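Local coordinates for ferric uptake regulation protein (Pseudomonas aeruginosa, PDB 1MZB), which probably acts as an iron-responsive, DNA-binding transcriptional repressor that controls genes of iron uptake and homeostasis, at residues L18-I23 and L60-A65; H88-V93 and H126-Y131. One frame throughout, in Å; residues are numbered along the deposited sequence.

Contact 1: residues L18-I23 and L60-A65; sequences LPRVKI and LTQFEA
The Phe-63 ring meets the backbone carbonyl of Arg-20: it points its CZ corner at that group, CZ of Phe-63 to O of Arg-20 3.4 Å, and the oxygen lies at the ring edge, in its plane. Chi1 of -74° sets CG of Arg-20 beside the backbone N, and the chain then runs extended to NE, crossing the Gln-62 side chain at about a right angle. Guanidinium and amide planes are turned 62° apart. NE of Arg-20 donates to OE1 of Gln-62 at 3.1 Å, from above the carbonyl plane; NH2 adds a weak bond to the same oxygen. NE2 of Gln-62 lies near NH2 of Arg-20 without bonding it, both being donors. NH1 turns instead to the backbone oxygen of Lys-15. On the buried side, CG2 of Ile-23 touches CD2 of Leu-60 at 3.8 Å and CE2 of Phe-63 at 4.0 Å. The segment axes stay 11.0 Å apart and cross at -77°, so side chains bridge the gap. Phe-63 also packs on Leu-9 of helix 4-11, on Leu-24 and Leu-27 of helix 18-28, and on Val-69, in the core of a domain consistent with the winged-helix DNA-binding fold of Fur proteins, with strand 69-72 opening the wing.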
loop_
_atom_site.group_PDB
_atom_site.type_symbol
_atom_site.label_atom_id
_atom_site.label_comp_id
_atom_site.label_asym_id
_atom_site.label_seq_id
_atom_site.Cartn_x
_atom_site.Cartn_y
_atom_site.Cartn_z
ATOM N N LEU A 18 -6.601 -6.300 27.557
ATOM C CA LEU A 18 -5.350 -5.586 27.659
ATOM C C LEU A 18 -4.265 -6.187 26.768
ATOM O O LEU A 18 -3.592 -5.471 26.031
ATOM C CB LEU A 18 -4.867 -5.580 29.100
ATOM C CG LEU A 18 -3.821 -4.514 29.413
ATOM C CD1 LEU A 18 -4.509 -3.160 29.446
ATOM C CD2 LEU A 18 -3.168 -4.801 30.767
ATOM N N PRO A 19 -4.069 -7.515 26.841
ATOM C CA PRO A 19 -3.027 -8.110 25.995
ATOM C C PRO A 19 -3.299 -7.882 24.513
ATOM O O PRO A 19 -2.373 -7.626 23.743
ATOM C CB PRO A 19 -3.071 -9.592 26.385
ATOM C CG PRO A 19 -3.548 -9.535 27.841
ATOM C CD PRO A 19 -4.664 -8.525 27.730
ATOM N N ARG A 20 -4.563 -7.962 24.117
ATOM C CA ARG A 20 -4.904 -7.766 22.714
ATOM C C ARG A 20 -4.624 -6.335 22.278
ATOM O O ARG A 20 -4.127 -6.090 21.180
ATOM C CB ARG A 20 -6.361 -8.166 22.450
ATOM C CG ARG A 20 -6.573 -9.658 22.448
ATOM C CD ARG A 20 -8.034 -10.067 22.306
ATOM N NE ARG A 20 -8.145 -11.521 22.372
ATOM C CZ ARG A 20 -9.276 -12.209 22.518
ATOM N NH1 ARG A 20 -10.456 -11.596 22.618
ATOM N NH2 ARG A 20 -9.224 -13.534 22.572
ATOM N N VAL A 21 -4.905 -5.371 23.148
ATOM C CA VAL A 21 -4.634 -3.989 22.799
ATOM C C VAL A 21 -3.145 -3.664 22.712
ATOM O O VAL A 21 -2.690 -3.012 21.756
ATOM C CB VAL A 21 -5.320 -3.025 23.812
ATOM C CG1 VAL A 21 -4.781 -1.607 23.623
ATOM C CG2 VAL A 21 -6.814 -3.066 23.600
ATOM N N LYS A 22 -2.361 -4.129 23.682
ATOM C CA LYS A 22 -0.943 -3.844 23.650
ATOM C C LYS A 22 -0.230 -4.461 22.428
ATOM O O LYS A 22 0.641 -3.839 21.826
ATOM C CB LYS A 22 -0.288 -4.295 24.955
ATOM C CG LYS A 22 -0.550 -3.303 26.102
ATOM C CD LYS A 22 0.068 -3.736 27.424
ATOM C CE LYS A 22 -0.179 -2.650 28.500
ATOM N NZ LYS A 22 0.042 -1.284 27.917
ATOM N N ILE A 23 -0.614 -5.676 22.062
ATOM C CA ILE A 23 0.025 -6.323 20.910
ATOM C C ILE A 23 -0.333 -5.612 19.600
ATOM O O ILE A 23 0.522 -5.393 18.730
ATOM C CB ILE A 23 -0.348 -7.819 20.899
ATOM C CG1 ILE A 23 0.301 -8.474 22.128
ATOM C CG2 ILE A 23 0.092 -8.464 19.564
ATOM C CD1 ILE A 23 -0.159 -9.886 22.452
ATOM N N LEU A 60 -1.325 -13.213 18.468
ATOM C CA LEU A 60 -1.056 -13.001 17.069
ATOM C C LEU A 60 -1.814 -14.051 16.235
ATOM O O LEU A 60 -2.272 -13.747 15.143
ATOM C CB LEU A 60 0.471 -13.090 16.800
ATOM C CG LEU A 60 1.317 -11.965 17.418
ATOM C CD1 LEU A 60 2.881 -12.279 17.315
ATOM C CD2 LEU A 60 1.009 -10.687 16.595
ATOM N N THR A 61 -1.956 -15.276 16.755
ATOM C CA THR A 61 -2.684 -16.313 15.999
ATOM C C THR A 61 -4.196 -15.985 15.985
ATOM O O THR A 61 -4.890 -16.214 14.987
ATOM C CB THR A 61 -2.434 -17.721 16.578
ATOM O OG1 THR A 61 -1.042 -18.055 16.365
ATOM C CG2 THR A 61 -3.289 -18.767 15.848
ATOM N N GLN A 62 -4.666 -15.385 17.071
ATOM C CA GLN A 62 -6.084 -14.964 17.163
ATOM C C GLN A 62 -6.292 -13.865 16.117
ATOM O O GLN A 62 -7.295 -13.878 15.385
ATOM C CB GLN A 62 -6.403 -14.441 18.580
ATOM C CG GLN A 62 -6.247 -15.474 19.712
ATOM C CD GLN A 62 -6.707 -15.003 21.091
ATOM O OE1 GLN A 62 -6.387 -13.888 21.535
ATOM N NE2 GLN A 62 -7.465 -15.868 21.789
ATOM N N PHE A 63 -5.340 -12.925 16.034
ATOM C CA PHE A 63 -5.417 -11.821 15.072
ATOM C C PHE A 63 -5.371 -12.317 13.641
ATOM O O PHE A 63 -6.030 -11.785 12.757
ATOM C CB PHE A 63 -4.253 -10.832 15.267
ATOM C CG PHE A 63 -4.394 -9.946 16.462
ATOM C CD1 PHE A 63 -5.484 -10.063 17.311
ATOM C CD2 PHE A 63 -3.421 -9.010 16.749
ATOM C CE1 PHE A 63 -5.596 -9.250 18.428
ATOM C CE2 PHE A 63 -3.527 -8.191 17.879
ATOM C CZ PHE A 63 -4.612 -8.317 18.712
ATOM N N GLU A 64 -4.575 -13.355 13.410
ATOM C CA GLU A 64 -4.441 -13.892 12.079
ATOM C C GLU A 64 -5.745 -14.537 11.594
ATOM O O GLU A 64 -6.183 -14.317 10.465
ATOM C CB GLU A 64 -3.322 -14.926 12.071
ATOM C CG GLU A 64 -3.073 -15.518 10.722
ATOM C CD GLU A 64 -3.056 -17.020 10.807
ATOM O OE1 GLU A 64 -2.005 -17.580 11.216
ATOM O OE2 GLU A 64 -4.119 -17.633 10.509
ATOM N N ALA A 65 -6.324 -15.353 12.448
ATOM C CA ALA A 65 -7.565 -16.057 12.119
ATOM C C ALA A 65 -8.696 -15.071 11.854
ATOM O O ALA A 65 -9.550 -15.294 10.978
ATOM C CB ALA A 65 -7.933 -16.968 13.251
#

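Contact 2: residues H88-V93 and H126-Y131; sequences HHDHMV and HNLVLY. With ZN (zinc ion), chain B; ZN (zinc ion), chain C.
Val-93 lies against both Val-129 and Tyr-131, its side chain on the same face of the sheet as theirs. Its CG2 meets CG1 of Val-129 at 3.7 Å, and its CB is 4.0 Å from CD1 of Tyr-131, approached obliquely; CG1 of Val-129 in turn sits over one face of that ring, toward the rim. The strand pair beneath is parallel, with axes 13° apart. Leu-130 takes both bonds of a parallel pairing: its N donates to the oxygen of His-91, and its O accepts from Val-93 N, each at 2.8 Å and close to straight. On the other face its CB touches CG of Met-92. The bond from His-91 N to Leu-128 O is longer, 3.3 Å, and continues the parallel pairing by one more bond.

Where the strands begin, Asp-90 changes the character of the contact. Its CG packs against CB of Leu-128 at 4.0 Å, while chi1 of -62° swings the carboxylate toward a zinc ion, held by both OD1 and OD2. NE2 of His-88 and NE2 of His-126 bind the same zinc at 2.0 and 2.2 Å, the histidine side chains arriving from opposite directions with ring planes at 62°. A water and Glu-109 complete the site. A second water links the segments, donating to Asp-90 OD1 and accepting from Leu-128 N. His-91 leaves from the face of Val-93 and Val-129: a water accepts from its ND1 in the ring plane and donates to Leu-128 O, and its NE2 binds a different zinc with His-34, Glu-82 and Glu-102, between this domain and the helical part. The mixed sheet with the His-88, Asp-90, Glu-109 and His-126 site is as in the dimerisation domain of Fur-family regulators.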
loop_
_atom_site.group_PDB
_atom_site.type_symbol
_atom_site.label_atom_id
_atom_site.label_comp_id
_atom_site.label_asym_id
_atom_site.label_seq_id
_atom_site.Cartn_x
_atom_site.Cartn_y
_atom_site.Cartn_z
ATOM N N HIS A 88 -1.971 -2.715 0.455
ATOM C CA HIS A 88 -1.557 -4.038 -0.017
ATOM C C HIS A 88 -0.105 -4.036 -0.467
ATOM O O HIS A 88 0.406 -3.036 -0.999
ATOM C CB HIS A 88 -2.442 -4.499 -1.179
ATOM C CG HIS A 88 -1.917 -5.702 -1.914
ATOM N ND1 HIS A 88 -1.928 -6.974 -1.376
ATOM C CD2 HIS A 88 -1.423 -5.829 -3.171
ATOM C CE1 HIS A 88 -1.472 -7.829 -2.277
ATOM N NE2 HIS A 88 -1.160 -7.161 -3.380
ATOM N N HIS A 89 0.547 -5.173 -0.257
ATOM C CA HIS A 89 1.935 -5.347 -0.636
ATOM C C HIS A 89 2.233 -6.830 -0.832
ATOM O O HIS A 89 1.758 -7.686 -0.089
ATOM C CB HIS A 89 2.854 -4.758 0.445
ATOM N N ASP A 90 2.980 -7.135 -1.879
ATOM C CA ASP A 90 3.389 -8.510 -2.124
ATOM C C ASP A 90 4.851 -8.433 -1.719
ATOM O O ASP A 90 5.274 -7.394 -1.252
ATOM C CB ASP A 90 3.209 -8.830 -3.568
ATOM C CG ASP A 90 1.737 -8.716 -3.981
ATOM O OD1 ASP A 90 0.883 -9.302 -3.308
ATOM O OD2 ASP A 90 1.484 -8.061 -4.939
ATOM N N HIS A 91 5.625 -9.482 -1.903
ATOM C CA HIS A 91 6.996 -9.413 -1.386
ATOM C C HIS A 91 8.057 -10.030 -2.250
ATOM O O HIS A 91 7.814 -11.041 -2.904
ATOM C CB HIS A 91 7.072 -10.155 -0.013
ATOM C CG HIS A 91 6.139 -9.644 1.040
ATOM N ND1 HIS A 91 4.804 -9.974 1.061
ATOM C CD2 HIS A 91 6.395 -8.791 2.058
ATOM C CE1 HIS A 91 4.290 -9.316 2.076
ATOM N NE2 HIS A 91 5.201 -8.599 2.699
ATOM N N MET A 92 9.239 -9.413 -2.242
ATOM C CA MET A 92 10.407 -9.998 -2.873
ATOM C C MET A 92 11.244 -10.466 -1.650
ATOM O O MET A 92 11.316 -9.770 -0.621
ATOM C CB MET A 92 11.210 -8.951 -3.646
ATOM C CG MET A 92 10.654 -8.743 -5.024
ATOM S SD MET A 92 11.478 -7.409 -5.825
ATOM C CE MET A 92 13.070 -7.898 -5.705
ATOM N N VAL A 93 11.809 -11.664 -1.736
ATOM C CA VAL A 93 12.630 -12.174 -0.628
ATOM C C VAL A 93 14.004 -12.550 -1.190
ATOM O O VAL A 93 14.095 -13.319 -2.155
ATOM C CB VAL A 93 11.980 -13.422 -0.008
ATOM C CG1 VAL A 93 12.811 -13.916 1.172
ATOM C CG2 VAL A 93 10.586 -13.088 0.478
ATOM N N HIS A 126 -4.992 -13.123 -2.271
ATOM C CA HIS A 126 -3.909 -13.671 -3.056
ATOM C C HIS A 126 -2.603 -13.498 -2.330
ATOM O O HIS A 126 -2.461 -12.662 -1.402
ATOM C CB HIS A 126 -3.789 -13.013 -4.434
ATOM C CG HIS A 126 -3.376 -11.573 -4.392
ATOM N ND1 HIS A 126 -4.289 -10.581 -4.190
ATOM C CD2 HIS A 126 -2.145 -11.025 -4.544
ATOM C CE1 HIS A 126 -3.611 -9.450 -4.220
ATOM N NE2 HIS A 126 -2.310 -9.661 -4.432
ATOM N N ASN A 127 -1.643 -14.300 -2.766
ATOM C CA ASN A 127 -0.296 -14.231 -2.218
ATOM C C ASN A 127 0.717 -14.332 -3.337
ATOM O O ASN A 127 0.685 -15.280 -4.132
ATOM C CB ASN A 127 -0.059 -15.374 -1.241
ATOM C CG ASN A 127 1.298 -15.290 -0.602
ATOM O OD1 ASN A 127 2.095 -16.205 -0.709
ATOM N ND2 ASN A 127 1.567 -14.173 0.065
ATOM N N LEU A 128 1.615 -13.367 -3.416
ATOM C CA LEU A 128 2.656 -13.409 -4.447
ATOM C C LEU A 128 4.011 -13.175 -3.779
ATOM O O LEU A 128 4.204 -12.163 -3.099
ATOM C CB LEU A 128 2.438 -12.318 -5.522
ATOM C CG LEU A 128 3.598 -12.229 -6.528
ATOM C CD1 LEU A 128 3.725 -13.534 -7.379
ATOM C CD2 LEU A 128 3.346 -11.013 -7.475
ATOM N N VAL A 129 4.918 -14.136 -3.907
ATOM C CA VAL A 129 6.263 -13.938 -3.332
ATOM C C VAL A 129 7.255 -14.179 -4.448
ATOM O O VAL A 129 7.160 -15.187 -5.167
ATOM C CB VAL A 129 6.531 -14.942 -2.168
ATOM C CG1 VAL A 129 7.996 -14.756 -1.626
ATOM C CG2 VAL A 129 5.522 -14.732 -1.063
ATOM N N LEU A 130 8.205 -13.257 -4.622
ATOM C CA LEU A 130 9.201 -13.433 -5.664
ATOM C C LEU A 130 10.524 -13.676 -4.940
ATOM O O LEU A 130 10.933 -12.846 -4.154
ATOM C CB LEU A 130 9.303 -12.166 -6.525
ATOM C CG LEU A 130 7.995 -11.803 -7.240
ATOM C CD1 LEU A 130 8.225 -10.547 -8.085
ATOM C CD2 LEU A 130 7.530 -12.969 -8.087
ATOM N N TYR A 131 11.143 -14.830 -5.168
ATOM C CA TYR A 131 12.402 -15.131 -4.499
ATOM C C TYR A 131 13.471 -14.641 -5.431
ATOM O O TYR A 131 13.473 -14.996 -6.599
ATOM C CB TYR A 131 12.543 -16.629 -4.225
ATOM C CG TYR A 131 11.482 -17.126 -3.249
ATOM C CD1 TYR A 131 11.643 -16.967 -1.867
ATOM C CD2 TYR A 131 10.301 -17.706 -3.720
ATOM C CE1 TYR A 131 10.649 -17.379 -0.969
ATOM C CE2 TYR A 131 9.286 -18.121 -2.811
ATOM C CZ TYR A 131 9.487 -17.952 -1.454
ATOM O OH TYR A 131 8.526 -18.380 -0.565
HETATM ZN ZN ZN B . -0.667 -8.335 -4.894
HETATM ZN ZN ZN C . 4.996 -7.220 4.190
HETATM O O HOH W 1 1.096 -11.236 -1.806
HETATM O O HOH W 2 3.593 -11.965 -0.143
HETATM O O HOH W 3 -0.044 -9.802 -6.547
#

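Overall arrangement
The two contacts come in series along the chain, contact 1 closing before contact 2 opens, and lie on opposite sides of the chain's centre. Their centres are about 24 Å apart and their nearest atoms about 12 Å, so they do not touch. They share no secondary structure: contact 1 joins helices 18-28 and 53-66, whereas contact 2 pairs strands 90-94 and 129-132 of the mixed sheet. Strands 69-72 and 80-83 come between them in the chain. The zinc bound by His-91 also takes His-34 from the helical part and Glu-82 from strand 80-83, which ties the two regions together and is consistent with metal binding setting how the probable DNA-binding part is placed.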